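Local coordinates for phage tail sheath protein (PDB 3HXL), which probably builds, as repeated copies of one subunit, the contractile sheath that surrounds the tail tube of a myovirus-type phage or phage-like particle, at residues 44-47 and 48-51; 217-220 and 221-224; 281-284 and 285-288; 292-295 and 296-299; 377-380 and 381-385. All blocks are in the same frame, centred on the assembly; numbering follows the deposited sequence.

Contact 1: 44-47 and 48-51; sequences WGEP and GKMI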
loop_
_atom_site.group_PDB
_atom_site.type_symbol
_atom_site.label_atom_id
_atom_site.label_comp_id
_atom_site.label_asym_id
_atom_site.label_seq_id
_atom_site.Cartn_x
_atom_site.Cartn_y
_atom_site.Cartn_z
ATOM N N TRP A 44 -7.601 -14.199 -9.436
ATOM C CA TRP A 44 -6.665 -14.300 -10.543
ATOM C C TRP A 44 -5.402 -13.521 -10.198
ATOM O O TRP A 44 -5.410 -12.689 -9.290
ATOM C CB TRP A 44 -7.317 -13.729 -11.809
ATOM C CG TRP A 44 -6.570 -13.991 -13.085
ATOM C CD1 TRP A 44 -5.709 -13.147 -13.725
ATOM C CD2 TRP A 44 -6.656 -15.170 -13.896
ATOM N NE1 TRP A 44 -5.261 -13.727 -14.891
ATOM C CE2 TRP A 44 -5.825 -14.967 -15.017
ATOM C CE3 TRP A 44 -7.358 -16.378 -13.782
ATOM C CZ2 TRP A 44 -5.674 -15.931 -16.025
ATOM C CZ3 TRP A 44 -7.210 -17.337 -14.785
ATOM C CH2 TRP A 44 -6.371 -17.103 -15.891
ATOM N N GLY A 45 -4.320 -13.804 -10.918
ATOM C CA GLY A 45 -3.068 -13.109 -10.684
ATOM C C GLY A 45 -1.995 -13.955 -10.028
ATOM O O GLY A 45 -2.291 -14.946 -9.363
ATOM N N GLU A 46 -0.742 -13.558 -10.220
ATOM C CA GLU A 46 0.388 -14.269 -9.638
ATOM C C GLU A 46 0.313 -14.226 -8.113
ATOM O O GLU A 46 0.258 -13.152 -7.513
ATOM C CB GLU A 46 1.700 -13.646 -10.118
ATOM C CG GLU A 46 2.946 -14.259 -9.495
ATOM C CD GLU A 46 4.214 -13.821 -10.193
ATOM O OE1 GLU A 46 4.321 -12.626 -10.546
ATOM O OE2 GLU A 46 5.111 -14.667 -10.388
ATOM N N PRO A 47 0.303 -15.403 -7.465
ATOM C CA PRO A 47 0.231 -15.493 -6.003
ATOM C C PRO A 47 1.581 -15.434 -5.284
ATOM O O PRO A 47 2.615 -15.782 -5.854
ATOM C CB PRO A 47 -0.466 -16.829 -5.790
ATOM C CG PRO A 47 0.166 -17.670 -6.865
ATOM C CD PRO A 47 0.148 -16.736 -8.080
ATOM N N GLY A 48 1.552 -14.982 -4.030
ATOM C CA GLY A 48 2.747 -14.906 -3.199
ATOM C C GLY A 48 3.948 -14.183 -3.768
ATOM O O GLY A 48 5.093 -14.539 -3.485
ATOM N N LYS A 49 3.688 -13.157 -4.564
ATOM C CA LYS A 49 4.748 -12.382 -5.183
ATOM C C LYS A 49 4.257 -10.944 -5.248
ATOM O O LYS A 49 3.201 -10.677 -5.812
ATOM C CB LYS A 49 5.004 -12.896 -6.596
ATOM C CG LYS A 49 6.315 -12.430 -7.173
ATOM C CD LYS A 49 7.466 -13.168 -6.511
ATOM C CE LYS A 49 7.419 -14.646 -6.877
ATOM N NZ LYS A 49 8.512 -15.425 -6.227
HETATM N N MSE A 50 5.021 -10.024 -4.671
HETATM C CA MSE A 50 4.627 -8.627 -4.656
HETATM C C MSE A 50 4.439 -8.053 -6.055
HETATM O O MSE A 50 5.327 -8.137 -6.909
HETATM C CB MSE A 50 5.652 -7.797 -3.890
HETATM C CG MSE A 50 5.074 -6.502 -3.319
HETATM SE SE MSE A 50 3.744 -6.769 -1.922
HETATM C CE MSE A 50 4.907 -7.226 -0.472
ATOM N N ILE A 51 3.263 -7.472 -6.268
ATOM C CA ILE A 51 2.898 -6.857 -7.536
ATOM C C ILE A 51 2.906 -5.351 -7.330
ATOM O O ILE A 51 2.316 -4.842 -6.377
ATOM C CB ILE A 51 1.490 -7.299 -7.965
ATOM C CG1 ILE A 51 1.471 -8.820 -8.140
ATOM C CG2 ILE A 51 1.080 -6.602 -9.262
ATOM C CD1 ILE A 51 0.095 -9.387 -8.414
HETATM O O HOH W 1 1.105 -11.802 -5.428
#

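Contact 2: 217-220 and 221-224; sequences TAFA and KRLR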
loop_
_atom_site.group_PDB
_atom_site.type_symbol
_atom_site.label_atom_id
_atom_site.label_comp_id
_atom_site.label_asym_id
_atom_site.label_seq_id
_atom_site.Cartn_x
_atom_site.Cartn_y
_atom_site.Cartn_z
ATOM N N THR A 217 -0.537 -5.289 14.327
ATOM C CA THR A 217 -0.212 -4.272 15.330
ATOM C C THR A 217 1.197 -4.526 15.862
ATOM O O THR A 217 1.988 -3.596 16.003
ATOM C CB THR A 217 -1.229 -4.293 16.498
ATOM O OG1 THR A 217 -2.531 -3.957 16.000
ATOM C CG2 THR A 217 -0.838 -3.284 17.578
ATOM N N ALA A 218 1.515 -5.789 16.146
ATOM C CA ALA A 218 2.840 -6.138 16.641
ATOM C C ALA A 218 3.878 -5.855 15.557
ATOM O O ALA A 218 4.973 -5.357 15.834
ATOM C CB ALA A 218 2.888 -7.619 17.047
ATOM N N PHE A 219 3.523 -6.184 14.320
ATOM C CA PHE A 219 4.393 -5.968 13.171
ATOM C C PHE A 219 4.780 -4.491 13.097
ATOM O O PHE A 219 5.954 -4.153 12.946
ATOM C CB PHE A 219 3.665 -6.383 11.888
ATOM C CG PHE A 219 4.461 -6.167 10.631
ATOM C CD1 PHE A 219 5.501 -7.024 10.290
ATOM C CD2 PHE A 219 4.161 -5.100 9.780
ATOM C CE1 PHE A 219 6.234 -6.826 9.119
ATOM C CE2 PHE A 219 4.887 -4.892 8.609
ATOM C CZ PHE A 219 5.925 -5.755 8.274
ATOM N N ALA A 220 3.787 -3.616 13.212
ATOM C CA ALA A 220 4.028 -2.177 13.155
ATOM C C ALA A 220 4.986 -1.719 14.254
ATOM O O ALA A 220 5.910 -0.945 14.002
ATOM C CB ALA A 220 2.704 -1.425 13.267
ATOM N N LYS A 221 4.769 -2.202 15.475
ATOM C CA LYS A 221 5.620 -1.814 16.599
ATOM C C LYS A 221 7.068 -2.236 16.392
ATOM O O LYS A 221 7.997 -1.488 16.719
ATOM C CB LYS A 221 5.100 -2.430 17.903
ATOM C CG LYS A 221 3.749 -1.907 18.372
ATOM C CD LYS A 221 3.293 -2.637 19.639
ATOM C CE LYS A 221 1.947 -2.131 20.143
ATOM N NZ LYS A 221 1.417 -2.965 21.270
ATOM N N ARG A 222 7.259 -3.434 15.844
ATOM C CA ARG A 222 8.603 -3.946 15.616
ATOM C C ARG A 222 9.345 -3.125 14.569
ATOM O O ARG A 222 10.476 -2.684 14.796
ATOM C CB ARG A 222 8.557 -5.419 15.186
ATOM C CG ARG A 222 9.940 -6.031 14.997
ATOM C CD ARG A 222 9.874 -7.551 14.924
ATOM N NE ARG A 222 9.016 -8.024 13.834
ATOM C CZ ARG A 222 9.344 -7.993 12.547
ATOM N NH1 ARG A 222 8.491 -8.450 11.641
ATOM N NH2 ARG A 222 10.521 -7.514 12.164
ATOM N N LEU A 223 8.725 -2.914 13.415
ATOM C CA LEU A 223 9.400 -2.121 12.397
ATOM C C LEU A 223 9.673 -0.702 12.891
ATOM O O LEU A 223 10.805 -0.225 12.823
ATOM C CB LEU A 223 8.585 -2.074 11.098
ATOM C CG LEU A 223 8.922 -3.136 10.040
ATOM C CD1 LEU A 223 8.575 -4.534 10.549
ATOM C CD2 LEU A 223 8.137 -2.835 8.766
ATOM N N ARG A 224 8.644 -0.040 13.414
ATOM C CA ARG A 224 8.791 1.339 13.881
ATOM C C ARG A 224 9.771 1.581 15.019
ATOM O O ARG A 224 10.641 2.457 14.937
ATOM C CB ARG A 224 7.436 1.915 14.315
ATOM C CG ARG A 224 6.418 2.084 13.213
ATOM C CD ARG A 224 5.132 2.675 13.773
ATOM N NE ARG A 224 5.367 3.992 14.353
ATOM C CZ ARG A 224 5.398 5.124 13.653
ATOM N NH1 ARG A 224 5.194 5.099 12.343
ATOM N NH2 ARG A 224 5.665 6.278 14.261
#

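Contact 3: 281-284 and 285-288; sequences ESLT and YQGY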
loop_
_atom_site.group_PDB
_atom_site.type_symbol
_atom_site.label_atom_id
_atom_site.label_comp_id
_atom_site.label_asym_id
_atom_site.label_seq_id
_atom_site.Cartn_x
_atom_site.Cartn_y
_atom_site.Cartn_z
ATOM N N GLU A 281 0.313 17.838 5.482
ATOM C CA GLU A 281 -1.123 17.661 5.259
ATOM C C GLU A 281 -1.819 16.751 6.265
ATOM O O GLU A 281 -1.270 15.734 6.693
ATOM C CB GLU A 281 -1.392 17.110 3.851
ATOM C CG GLU A 281 -0.825 17.943 2.702
ATOM C CD GLU A 281 -1.142 17.343 1.337
ATOM O OE1 GLU A 281 -1.280 16.095 1.247
ATOM O OE2 GLU A 281 -1.235 18.118 0.348
ATOM N N SER A 282 -3.041 17.126 6.628
ATOM C CA SER A 282 -3.854 16.353 7.563
ATOM C C SER A 282 -5.127 15.930 6.838
ATOM O O SER A 282 -5.670 16.691 6.033
ATOM C CB SER A 282 -4.214 17.203 8.786
ATOM O OG SER A 282 -5.269 16.607 9.519
ATOM N N LEU A 283 -5.605 14.721 7.109
ATOM C CA LEU A 283 -6.818 14.240 6.454
ATOM C C LEU A 283 -8.096 14.773 7.102
ATOM O O LEU A 283 -9.182 14.598 6.564
ATOM C CB LEU A 283 -6.859 12.703 6.461
ATOM C CG LEU A 283 -5.753 11.969 5.698
ATOM C CD1 LEU A 283 -6.035 10.463 5.718
ATOM C CD2 LEU A 283 -5.701 12.468 4.257
ATOM N N THR A 284 -7.956 15.417 8.254
ATOM C CA THR A 284 -9.109 15.950 8.976
ATOM C C THR A 284 -10.029 16.774 8.079
ATOM O O THR A 284 -9.605 17.726 7.423
ATOM C CB THR A 284 -8.670 16.796 10.190
ATOM O OG1 THR A 284 -7.935 15.964 11.101
ATOM C CG2 THR A 284 -9.891 17.364 10.923
ATOM N N TYR A 285 -11.293 16.371 8.066
ATOM C CA TYR A 285 -12.332 17.007 7.281
ATOM C C TYR A 285 -12.134 16.943 5.774
ATOM O O TYR A 285 -12.723 17.725 5.032
ATOM C CB TYR A 285 -12.554 18.450 7.737
ATOM C CG TYR A 285 -13.816 18.591 8.559
ATOM C CD1 TYR A 285 -14.071 17.730 9.633
ATOM C CD2 TYR A 285 -14.772 19.558 8.247
ATOM C CE1 TYR A 285 -15.251 17.827 10.371
ATOM C CE2 TYR A 285 -15.952 19.666 8.977
ATOM C CZ TYR A 285 -16.186 18.797 10.038
ATOM O OH TYR A 285 -17.355 18.901 10.759
ATOM N N GLN A 286 -11.288 16.025 5.319
ATOM C CA GLN A 286 -11.130 15.845 3.889
ATOM C C GLN A 286 -12.211 14.810 3.610
ATOM O O GLN A 286 -12.535 13.991 4.476
ATOM C CB GLN A 286 -9.756 15.270 3.526
ATOM C CG GLN A 286 -8.589 16.230 3.720
ATOM C CD GLN A 286 -7.397 15.866 2.855
ATOM O OE1 GLN A 286 -6.250 16.168 3.191
ATOM N NE2 GLN A 286 -7.665 15.230 1.721
ATOM N N GLY A 287 -12.780 14.842 2.416
ATOM C CA GLY A 287 -13.817 13.885 2.103
ATOM C C GLY A 287 -13.274 12.635 1.450
ATOM O O GLY A 287 -12.282 12.682 0.724
ATOM N N TYR A 288 -13.913 11.506 1.733
ATOM C CA TYR A 288 -13.532 10.233 1.138
ATOM C C TYR A 288 -13.945 10.355 -0.327
ATOM O O TYR A 288 -15.131 10.462 -0.625
ATOM C CB TYR A 288 -14.314 9.099 1.806
ATOM C CG TYR A 288 -14.019 7.715 1.270
ATOM C CD1 TYR A 288 -14.240 7.395 -0.070
ATOM C CD2 TYR A 288 -13.528 6.717 2.109
ATOM C CE1 TYR A 288 -13.977 6.115 -0.560
ATOM C CE2 TYR A 288 -13.261 5.439 1.632
ATOM C CZ TYR A 288 -13.483 5.143 0.300
ATOM O OH TYR A 288 -13.185 3.882 -0.170
#

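Contact 4: 292-295 and 296-299; sequences VDVA and PRYT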
loop_
_atom_site.group_PDB
_atom_site.type_symbol
_atom_site.label_atom_id
_atom_site.label_comp_id
_atom_site.label_asym_id
_atom_site.label_seq_id
_atom_site.Cartn_x
_atom_site.Cartn_y
_atom_site.Cartn_z
ATOM N N VAL A 292 -20.718 9.775 -0.629
ATOM C CA VAL A 292 -21.765 10.759 -0.402
ATOM C C VAL A 292 -22.467 10.609 0.943
ATOM O O VAL A 292 -23.319 11.423 1.300
ATOM C CB VAL A 292 -22.810 10.730 -1.545
ATOM C CG1 VAL A 292 -22.112 11.020 -2.873
ATOM C CG2 VAL A 292 -23.506 9.367 -1.605
ATOM N N ASP A 293 -22.102 9.583 1.700
ATOM C CA ASP A 293 -22.710 9.358 3.006
ATOM C C ASP A 293 -21.791 8.397 3.762
ATOM O O ASP A 293 -20.817 7.901 3.200
ATOM C CB ASP A 293 -24.106 8.734 2.819
ATOM C CG ASP A 293 -25.032 8.976 4.008
ATOM O OD1 ASP A 293 -24.550 9.386 5.083
ATOM O OD2 ASP A 293 -26.254 8.741 3.866
ATOM N N VAL A 294 -22.086 8.142 5.031
ATOM C CA VAL A 294 -21.268 7.221 5.814
ATOM C C VAL A 294 -22.169 6.101 6.327
ATOM O O VAL A 294 -23.388 6.263 6.387
ATOM C CB VAL A 294 -20.576 7.949 7.005
ATOM C CG1 VAL A 294 -19.834 9.178 6.490
ATOM C CG2 VAL A 294 -21.597 8.357 8.061
ATOM N N ALA A 295 -21.575 4.963 6.679
ATOM C CA ALA A 295 -22.351 3.833 7.175
ATOM C C ALA A 295 -21.546 2.995 8.160
ATOM O O ALA A 295 -20.553 2.372 7.798
ATOM C CB ALA A 295 -22.826 2.971 6.011
ATOM N N PRO A 296 -21.994 2.942 9.422
ATOM C CA PRO A 296 -23.179 3.662 9.900
ATOM C C PRO A 296 -22.907 5.095 10.326
ATOM O O PRO A 296 -21.763 5.560 10.317
ATOM C CB PRO A 296 -23.635 2.804 11.070
ATOM C CG PRO A 296 -22.330 2.367 11.660
ATOM C CD PRO A 296 -21.523 1.980 10.434
ATOM N N ARG A 297 -23.978 5.795 10.687
ATOM C CA ARG A 297 -23.885 7.167 11.161
ATOM C C ARG A 297 -23.898 7.103 12.682
ATOM O O ARG A 297 -24.402 6.140 13.258
ATOM C CB ARG A 297 -25.070 7.995 10.672
ATOM C CG ARG A 297 -25.036 8.321 9.191
ATOM C CD ARG A 297 -26.147 9.295 8.853
ATOM N NE ARG A 297 -25.988 9.873 7.526
ATOM C CZ ARG A 297 -26.767 10.832 7.038
ATOM N NH1 ARG A 297 -27.761 11.313 7.775
ATOM N NH2 ARG A 297 -26.552 11.314 5.821
ATOM N N TYR A 298 -23.351 8.132 13.323
ATOM C CA TYR A 298 -23.276 8.188 14.779
ATOM C C TYR A 298 -23.803 9.512 15.311
ATOM O O TYR A 298 -23.850 10.510 14.589
ATOM C CB TYR A 298 -21.820 8.033 15.235
ATOM C CG TYR A 298 -21.135 6.772 14.753
ATOM C CD1 TYR A 298 -21.501 5.523 15.252
ATOM C CD2 TYR A 298 -20.120 6.828 13.798
ATOM C CE1 TYR A 298 -20.877 4.356 14.810
ATOM C CE2 TYR A 298 -19.484 5.668 13.345
ATOM C CZ TYR A 298 -19.870 4.439 13.853
ATOM O OH TYR A 298 -19.275 3.296 13.394
ATOM N N THR A 299 -24.192 9.519 16.582
ATOM C CA THR A 299 -24.680 10.737 17.221
ATOM C C THR A 299 -23.466 11.527 17.707
ATOM O O THR A 299 -22.353 11.006 17.721
ATOM C CB THR A 299 -25.561 10.413 18.437
ATOM O OG1 THR A 299 -24.767 9.761 19.437
ATOM C CG2 THR A 299 -26.709 9.491 18.033
HETATM O O HOH W 2 -24.976 12.206 3.205
#

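Contact 5: 377-380 and 381-385; sequences NLLK and SECIN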
loop_
_atom_site.group_PDB
_atom_site.type_symbol
_atom_site.label_atom_id
_atom_site.label_comp_id
_atom_site.label_asym_id
_atom_site.label_seq_id
_atom_site.Cartn_x
_atom_site.Cartn_y
_atom_site.Cartn_z
ATOM N N ASN A 377 30.136 19.573 12.856
ATOM C CA ASN A 377 29.641 20.854 12.370
ATOM C C ASN A 377 28.923 20.680 11.040
ATOM O O ASN A 377 27.862 21.259 10.815
ATOM C CB ASN A 377 30.801 21.843 12.209
ATOM C CG ASN A 377 31.228 22.465 13.525
ATOM O OD1 ASN A 377 32.236 23.174 13.591
ATOM N ND2 ASN A 377 30.461 22.210 14.580
ATOM N N LEU A 378 29.505 19.872 10.159
ATOM C CA LEU A 378 28.921 19.635 8.846
ATOM C C LEU A 378 27.585 18.905 8.949
ATOM O O LEU A 378 26.643 19.200 8.209
ATOM C CB LEU A 378 29.891 18.827 7.982
ATOM C CG LEU A 378 29.514 18.649 6.510
ATOM C CD1 LEU A 378 29.284 20.006 5.853
ATOM C CD2 LEU A 378 30.620 17.892 5.804
ATOM N N LEU A 379 27.514 17.951 9.869
ATOM C CA LEU A 379 26.297 17.182 10.080
ATOM C C LEU A 379 25.223 18.122 10.625
ATOM O O LEU A 379 24.056 18.055 10.232
ATOM C CB LEU A 379 26.568 16.059 11.079
ATOM C CG LEU A 379 25.752 14.777 10.918
ATOM C CD1 LEU A 379 26.216 13.756 11.944
ATOM C CD2 LEU A 379 24.276 15.077 11.086
ATOM N N LYS A 380 25.635 18.999 11.531
ATOM C CA LYS A 380 24.735 19.967 12.141
ATOM C C LYS A 380 24.151 20.896 11.083
ATOM O O LYS A 380 22.958 21.211 11.100
ATOM C CB LYS A 380 25.491 20.786 13.190
ATOM C CG LYS A 380 24.667 21.873 13.862
ATOM C CD LYS A 380 25.485 22.582 14.929
ATOM C CE LYS A 380 24.662 23.624 15.663
ATOM N NZ LYS A 380 25.446 24.276 16.747
ATOM N N SER A 381 25.002 21.334 10.161
ATOM C CA SER A 381 24.581 22.230 9.090
ATOM C C SER A 381 23.561 21.561 8.175
ATOM O O SER A 381 22.580 22.183 7.765
ATOM C CB SER A 381 25.793 22.673 8.265
ATOM O OG SER A 381 25.389 23.426 7.131
ATOM N N GLU A 382 23.792 20.295 7.850
ATOM C CA GLU A 382 22.873 19.586 6.973
ATOM C C GLU A 382 21.514 19.366 7.631
ATOM O O GLU A 382 20.484 19.386 6.958
ATOM C CB GLU A 382 23.480 18.250 6.536
ATOM C CG GLU A 382 24.723 18.413 5.668
ATOM C CD GLU A 382 24.464 19.245 4.418
ATOM O OE1 GLU A 382 23.703 18.782 3.539
ATOM O OE2 GLU A 382 25.017 20.363 4.318
ATOM N N CYS A 383 21.510 19.167 8.944
ATOM C CA CYS A 383 20.257 18.960 9.661
ATOM C C CYS A 383 19.483 20.267 9.764
ATOM O O CYS A 383 18.260 20.289 9.624
ATOM C CB CYS A 383 20.534 18.389 11.051
ATOM S SG CYS A 383 21.174 16.699 10.981
ATOM N N ILE A 384 20.203 21.355 10.011
ATOM C CA ILE A 384 19.573 22.660 10.106
ATOM C C ILE A 384 18.899 22.966 8.778
ATOM O O ILE A 384 17.744 23.389 8.740
ATOM C CB ILE A 384 20.609 23.751 10.419
ATOM C CG1 ILE A 384 21.154 23.544 11.833
ATOM C CG2 ILE A 384 19.985 25.131 10.280
ATOM C CD1 ILE A 384 20.111 23.669 12.912
ATOM N N ASN A 385 19.618 22.744 7.684
ATOM C CA ASN A 385 19.051 23.001 6.369
ATOM C C ASN A 385 17.810 22.153 6.157
ATOM O O ASN A 385 16.831 22.610 5.565
ATOM C CB ASN A 385 20.073 22.707 5.277
ATOM C CG ASN A 385 21.243 23.665 5.316
ATOM O OD1 ASN A 385 21.065 24.865 5.541
ATOM N ND2 ASN A 385 22.444 23.148 5.090
#

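Contact 1: 44-47 and 48-51
Glu46 and Lys49 meet side chain to side chain across a tight turn in the loop between strand 35-40 and strand 51-54, a local surface contact within one continuous run of chain. The carboxylate end of Glu46 lies against the aliphatic root of Lys49, with Glu46 CD 3.8 Å from Lys49 CB. Both chains leave the backbone with CG pointing away from N (chi1 176° for Glu46 and -164° for Lys49), but the lysine then bends twice and carries its ammonium off. Glu46 OE2 and Lys49 NZ end 5.4 Å apart, so the opposite charges may attract without forming a salt bridge.

Inside the turn a water donates to Glu46 O at 2.6 Å and also to Lys49 O at 2.4 Å, short enough to leave the exact water position doubtful. Gly48 makes the bend with positive phi, a conformation that suits glycine, while the Pro47 ring points away from the turn. Ile51 CD1 comes within 3.9 Å of Glu46 O.

Strand 84-89 runs alongside: Arg89 pairs through its backbone with Gly48 and through its guanidinium with Gly45 O, and Leu87 pairs with Ile51. Selenomethionine Met50 packs on helix 185-195, Ile51 meets helix 60-63, and Trp109 touches both Glu46 and Pro47.

Contact 2: 217-220 and 221-224
Phe219 and Leu223 pack one turn apart on helix 210-227, the crossover helix of the beta-alpha-beta unit that joins strand 202-204 to strand 232-236 in the subtilisin-like domain. Phe219, Lys221 and Ala220 lose the most surface to the other half of this stretch, although Lys221 remains open to solvent.

The Phe219 ring swings out with CG opposite the backbone N (chi1 178°), and the isobutyl group of Leu223 settles on one of its faces. Leu223 CD1 stands 3.8 Å from the centroid of the Phe219 ring, 22° off the normal, a CH-pi contact displaced toward the rim. The other methyl, Leu223 CD2, reaches Phe219 CZ at 3.7 Å. Arg222 NH1 approaches Phe219 CD1 obliquely at 3.6 Å, its guanidinium turned 77° from the ring plane. The phenyl group also packs on Leu192 and Val195 of helix 185-195.

Lys221 runs back fully extended beside Thr217, both side chains pointing the same way. Its CE touches Thr217 CG2 at 4.0 Å, and Lys221 N donates to Thr217 O. The hydroxyl of Thr217 bonds to Lys213 O, one turn earlier.

Ala220 turns its methyl to Val233 on strand 232-236, joining helix to sheet. The guanidinium of Arg224 leaves on this side for a salt bridge to Asp351 and a bond to Ile231 O. Its root stays against Ala220: Arg224 N donates to Ala220 O at 2.9 Å, while Arg224 CG lies 3.2 Å from the same oxygen.

Contact 3: 281-284 and 285-288
Gln286 N donates to Leu283 O at 2.8 Å, closing a type II beta turn in the loop between helix 263-276 and strand 291-292. The N-H...O angle is 153°. Tyr285, third in the turn, takes positive phi (63°), a place often given to glycine.

A second set of polar bonds braces the approach to the turn. Ser282 OG accepts from Thr284 N at 3.2 Å, an ST turn, and also accepts from Thr284 OG1. That hydroxyl in turn bonds to Asp326 N, so the threonine links the turn to the segment after strand 320-323.

The remaining contacts are van der Waals. The Gln286 stem, with CG beside its backbone N (chi1 -71°), lies against the turn: Gln286 CB and CG sit 3.2 Å and 3.3 Å from Leu283 O. The Gln286 and Leu283 side chains cross at a slant.

Leu283 presses on Ala273 and Thr274 of helix 263-276. On the strand side, Tyr285 and Gln286 pair with the backbone of Val323, and the Tyr285 side chain touches Leu322, placing the turn between that helix and strand 320-323.

Contact 4: 292-295 and 296-299
Asp293 and Arg297 form a salt bridge at a classic beta bulge, where Val292 and Asp293 both face Val254 of strand 246-255. The chain turns a corner at Asp293 before strand 294-295 joins the mixed sheet of the subtilisin-like domain, antiparallel to strand 246-255.

The grip is side-on: Arg297 NE and Arg297 NH2 each donate to Asp293 OD1 at 2.9 Å. This oxygen lies close to the guanidinium plane, whereas the carboxylate is turned 63° from that plane. NE uses the syn lone pair of OD1, while NH2 comes from above the carboxylate. A third donor, Val294 N, meets OD1 on the anti side at 2.8 Å, well out of the carboxylate plane. Three N-H groups thus converge on one oxygen, and the backbone bond from Val294 N helps hold the carboxylate in place.

Two features are consistent with the arginine's return to the aspartate. The peptide before Pro296 is cis, bringing the CA atoms of Ala295 and Pro296 to 2.9 Å, and the Arg297 chain then runs straight from CG to NE. Its stem crosses Val294 at about a right angle, with Arg297 CG 3.6 Å from Val294 CG2. Val294 also packs on Phe314, and both partners of the salt bridge touch Ala316 of strand 314-317. Pro296 O is bonded by the Asn251 side chain, tying the loop to strand 246-255.

A water near the guanidinium plane links the two sides again: it donates to Val292 O at 2.6 Å and accepts weakly from Arg297 NH2 at 3.2 Å.

Contact 5: 377-380 and 381-385
Ser381 N donates to Asn377 O at 2.9 Å, the shortest of four successive i to i+4 bonds that carry helix 373-392 through this stretch of the C-terminal domain. The next three run from Glu382, Cys383 and Ile384 to Leu378, Leu379 and Lys380.

On the buried side, Leu379 and Cys383 touch one turn apart. The thiol stands opposite its own carbonyl carbon (chi1 -68°), which leans it back along the helix so that Cys383 SG meets Leu379 CD2 at 3.5 Å.

Ile384 folds back in a similar way: its CG1 lies only 3.0 Å from Lys380 O, the oxygen already bonded by Ile384 N. On another side, Glu382, with CG beside its backbone N (chi1 -65°), lays CG 3.3 Å from Leu378 O, and the chain then bends at chi2. Lys380, by contrast, is extended throughout.

The hydrophobic pair faces three elements. Phe361 of helix 344-364 touches both Leu379 and Cys383, and Leu379 also reaches Val416 and Ile418 of strand 415-422. Strand 405-408 receives Cys383 and Ile384 on Leu405, and the long Lys380 chain on Leu405 and Val407.

How the contacts relate
The five contacts follow one another along the chain, each complete before the next begins. Contacts 2, 3 and 4 belong to the subtilisin-like region; contact 1 lies in the Gp18 domain III N-terminal region and contact 5 in the sheath C-terminal domain. Contacts 1 and 2 are 24 Å apart between centres and about 9 Å between nearest atoms, yet both pack on Val195 at the end of helix 185-195. Contacts 3 and 4 adjoin in sequence, with centres 16 Å apart. Helix 344-364 reaches three contacts: Arg348 bonds to Glu281 O, Asp351 to Arg224 and Phe361 packs against contact 5. The widest separation, 49 Å between centres, is from contact 4 to contact 5.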